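Local coordinates for kelch-like protein 7 (Homo sapiens, PDB 3II7) that serves as the substrate-specific adapter of a BTB-CUL3-RBX1 E3 ubiquitin ligase, directing substrates to ubiquitination and degradation, and is represented here by its Kelch-repeat domain, at residues H194-V199 and I203-G208. Residues are numbered along the deposited sequence; the frame is centred on the assembly and turned at random.
Sequences HGLVFV and IFAVGG. With EDO (1,2-ethanediol), chain F.
G195 and V206 pair through two backbone hydrogen bonds, and V197 and F204 do the same two residues along, past the non-hydrogen-bonded pair L196 and A205, which zips strands 195-199 and 203-206 into an antiparallel hairpin. The shortest of the four bonds runs from F204 N to V197 O, 2.8 Å. Between the rungs, A205 CA-H faces G195 O, L196 CA-H faces F204 O and I203 CA-H faces V197 O. Beyond G195, the double glycine of the Kelch repeat meets H194: G208, lacking a side chain, lets its CA come within 3.7 Å of H194 CA, and H194 CB sits 3.3 Å from G207 O, which also accepts a bond from R191.

Packing is tightest where L196, A205 and I203 cluster. With its CG anti to the backbone N (chi1 -164°), L196 lays CD1 against I203 CG2 at 3.6 Å and beside the A205 methyl. On the other face, V197 CG2 rests 4.0 Å from F204 CB.

The partly exposed F198, on the same face as L196, is held more loosely: its ring reaches I203 only through CD1, 4.1 Å from CG1, and takes much of its packing from outside the hairpin, such as V146 and A148. F198 N gives a nearly straight bond (175°) to O1 of a 1,2-ethanediol, probably picked up during crystallisation.

Backbone bonds thus join the two innermost strands of this Kelch propeller blade, while apolar side chains on both faces pack against strands 144-148 and 242-246 of the adjoining blades.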
ATOM      1  N   HIS A 194      -2.983  -7.562   0.115  1.00  4.82           N
ATOM      2  CA  HIS A 194      -3.349  -7.382  -1.266  1.00  3.66           C
ATOM      3  C   HIS A 194      -2.870  -6.020  -1.755  1.00  5.20           C
ATOM      4  O   HIS A 194      -2.642  -5.099  -0.973  1.00  5.03           O
ATOM      5  CB  HIS A 194      -4.885  -7.456  -1.445  1.00  3.13           C
ATOM      6  CG  HIS A 194      -5.667  -6.556  -0.529  1.00  3.29           C
ATOM      7  ND1 HIS A 194      -5.677  -6.726   0.827  1.00  4.05           N
ATOM      8  CD2 HIS A 194      -6.531  -5.536  -0.784  1.00  6.85           C
ATOM      9  CE1 HIS A 194      -6.456  -5.821   1.386  1.00  5.24           C
ATOM     10  NE2 HIS A 194      -7.007  -5.097   0.435  1.00  4.37           N
ATOM     11  N   GLY A 195      -2.751  -5.891  -3.054  1.00  3.83           N
ATOM     12  CA  GLY A 195      -2.558  -4.604  -3.678  1.00  5.38           C
ATOM     13  C   GLY A 195      -3.884  -3.886  -3.730  1.00  4.15           C
ATOM     14  O   GLY A 195      -4.945  -4.522  -3.779  1.00  4.30           O
ATOM     15  N   LEU A 196      -3.823  -2.561  -3.762  1.00  5.73           N
ATOM     16  CA  LEU A 196      -5.049  -1.735  -3.780  1.00  4.57           C
ATOM     17  C   LEU A 196      -4.687  -0.470  -4.499  1.00  4.91           C
ATOM     18  O   LEU A 196      -3.887   0.357  -3.987  1.00  6.13           O
ATOM     19  CB  LEU A 196      -5.589  -1.442  -2.369  1.00  4.49           C
ATOM     20  CG  LEU A 196      -7.046  -0.946  -2.366  1.00  4.81           C
ATOM     21  CD1 LEU A 196      -8.017  -2.103  -2.838  1.00  6.30           C
ATOM     22  CD2 LEU A 196      -7.454  -0.364  -1.001  1.00  4.64           C
ATOM     23  N   VAL A 197      -5.229  -0.342  -5.714  1.00  3.00           N
ATOM     24  CA  VAL A 197      -4.861   0.738  -6.615  1.00  2.00           C
ATOM     25  C   VAL A 197      -6.052   1.316  -7.310  1.00  4.83           C
ATOM     26  O   VAL A 197      -6.955   0.588  -7.739  1.00  6.02           O
ATOM     27  CB  VAL A 197      -3.784   0.278  -7.649  1.00  5.73           C
ATOM     28  CG1 VAL A 197      -2.501  -0.159  -6.931  1.00  6.81           C
ATOM     29  CG2 VAL A 197      -4.329  -0.856  -8.549  1.00  8.25           C
ATOM     30  N   PHE A 198      -6.028   2.632  -7.468  1.00  6.00           N
ATOM     31  CA  PHE A 198      -7.101   3.377  -8.150  1.00  5.14           C
ATOM     32  C   PHE A 198      -6.683   3.645  -9.605  1.00  5.94           C
ATOM     33  O   PHE A 198      -5.620   4.251  -9.856  1.00  6.86           O
ATOM     34  CB  PHE A 198      -7.315   4.700  -7.436  1.00  3.63           C
ATOM     35  CG  PHE A 198      -8.302   5.618  -8.108  1.00  4.41           C
ATOM     36  CD1 PHE A 198      -9.563   5.166  -8.458  1.00  4.59           C
ATOM     37  CD2 PHE A 198      -7.975   6.940  -8.356  1.00 10.91           C
ATOM     38  CE1 PHE A 198     -10.479   6.010  -9.045  1.00  7.49           C
ATOM     39  CE2 PHE A 198      -8.889   7.787  -8.939  1.00 10.67           C
ATOM     40  CZ  PHE A 198     -10.141   7.319  -9.293  1.00  7.77           C
ATOM     41  N   VAL A 199      -7.508   3.176 -10.546  1.00  5.40           N
ATOM     42  CA  VAL A 199      -7.295   3.427 -11.961  1.00  6.47           C
ATOM     43  C   VAL A 199      -8.599   3.882 -12.567  1.00  5.33           C
ATOM     44  O   VAL A 199      -9.553   3.099 -12.678  1.00  6.80           O
ATOM     45  CB  VAL A 199      -6.802   2.209 -12.719  1.00  9.02           C
ATOM     46  CG1 VAL A 199      -6.414   2.624 -14.154  1.00 10.11           C
ATOM     47  CG2 VAL A 199      -5.633   1.565 -12.027  1.00  6.75           C
ATOM     48  N   ILE A 203     -11.336   0.786  -8.240  1.00  3.40           N
ATOM     49  CA  ILE A 203     -10.286   0.438  -7.294  1.00  2.00           C
ATOM     50  C   ILE A 203     -10.054  -1.078  -7.346  1.00  3.88           C
ATOM     51  O   ILE A 203     -10.941  -1.879  -6.965  1.00  5.21           O
ATOM     52  CB  ILE A 203     -10.643   0.864  -5.858  1.00  3.26           C
ATOM     53  CG1 ILE A 203     -10.814   2.400  -5.775  1.00  5.63           C
ATOM     54  CG2 ILE A 203      -9.578   0.385  -4.892  1.00  6.87           C
ATOM     55  CD1 ILE A 203     -11.337   2.914  -4.390  1.00  6.97           C
ATOM     56  N   PHE A 204      -8.861  -1.484  -7.808  1.00  4.35           N
ATOM     57  CA  PHE A 204      -8.523  -2.877  -7.973  1.00  2.29           C
ATOM     58  C   PHE A 204      -7.875  -3.418  -6.707  1.00  3.39           C
ATOM     59  O   PHE A 204      -6.913  -2.831  -6.204  1.00  4.28           O
ATOM     60  CB  PHE A 204      -7.572  -3.065  -9.185  1.00  4.91           C
ATOM     61  CG  PHE A 204      -8.232  -2.854 -10.510  1.00  2.56           C
ATOM     62  CD1 PHE A 204      -8.723  -3.936 -11.236  1.00  2.02           C
ATOM     63  CD2 PHE A 204      -8.356  -1.574 -11.055  1.00  6.18           C
ATOM     64  CE1 PHE A 204      -9.305  -3.755 -12.437  1.00  4.21           C
ATOM     65  CE2 PHE A 204      -8.971  -1.393 -12.255  1.00  7.26           C
ATOM     66  CZ  PHE A 204      -9.432  -2.498 -12.958  1.00  3.68           C
ATOM     67  N   ALA A 205      -8.417  -4.526  -6.200  1.00  2.99           N
ATOM     68  CA  ALA A 205      -7.826  -5.279  -5.150  1.00  2.00           C
ATOM     69  C   ALA A 205      -7.159  -6.489  -5.791  1.00  2.07           C
ATOM     70  O   ALA A 205      -7.834  -7.309  -6.442  1.00  3.68           O
ATOM     71  CB  ALA A 205      -8.884  -5.706  -4.132  1.00  2.55           C
ATOM     72  N   VAL A 206      -5.846  -6.631  -5.559  1.00  3.31           N
ATOM     73  CA  VAL A 206      -5.018  -7.555  -6.316  1.00  3.83           C
ATOM     74  C   VAL A 206      -4.407  -8.579  -5.377  1.00  2.92           C
ATOM     75  O   VAL A 206      -3.600  -8.250  -4.514  1.00  3.52           O
ATOM     76  CB  VAL A 206      -3.884  -6.806  -7.081  1.00  4.17           C
ATOM     77  CG1 VAL A 206      -3.054  -7.790  -7.920  1.00  5.45           C
ATOM     78  CG2 VAL A 206      -4.452  -5.651  -7.932  1.00  5.79           C
ATOM     79  N   GLY A 207      -4.843  -9.816  -5.521  1.00  2.37           N
ATOM     80  CA  GLY A 207      -4.232 -10.902  -4.792  1.00  3.52           C
ATOM     81  C   GLY A 207      -4.335 -10.764  -3.299  1.00  4.59           C
ATOM     82  O   GLY A 207      -5.398 -10.410  -2.762  1.00  4.35           O
ATOM     83  N   GLY A 208      -3.215 -11.048  -2.644  1.00  3.32           N
ATOM     84  CA  GLY A 208      -3.118 -11.109  -1.199  1.00  2.68           C
ATOM     85  C   GLY A 208      -3.366 -12.529  -0.712  1.00  4.38           C
ATOM     86  O   GLY A 208      -3.030 -13.496  -1.391  1.00  4.86           O
TER
HETATM   87  C1  EDO F 955      -3.053   4.230  -7.861  1.00 18.80           C
HETATM   88  O1  EDO F 955      -3.659   4.043  -6.545  1.00 12.77           O
HETATM   89  C2  EDO F 955      -1.526   4.159  -7.789  1.00 23.87           C
HETATM   90  O2  EDO F 955      -1.034   2.823  -7.555  1.00 12.07           O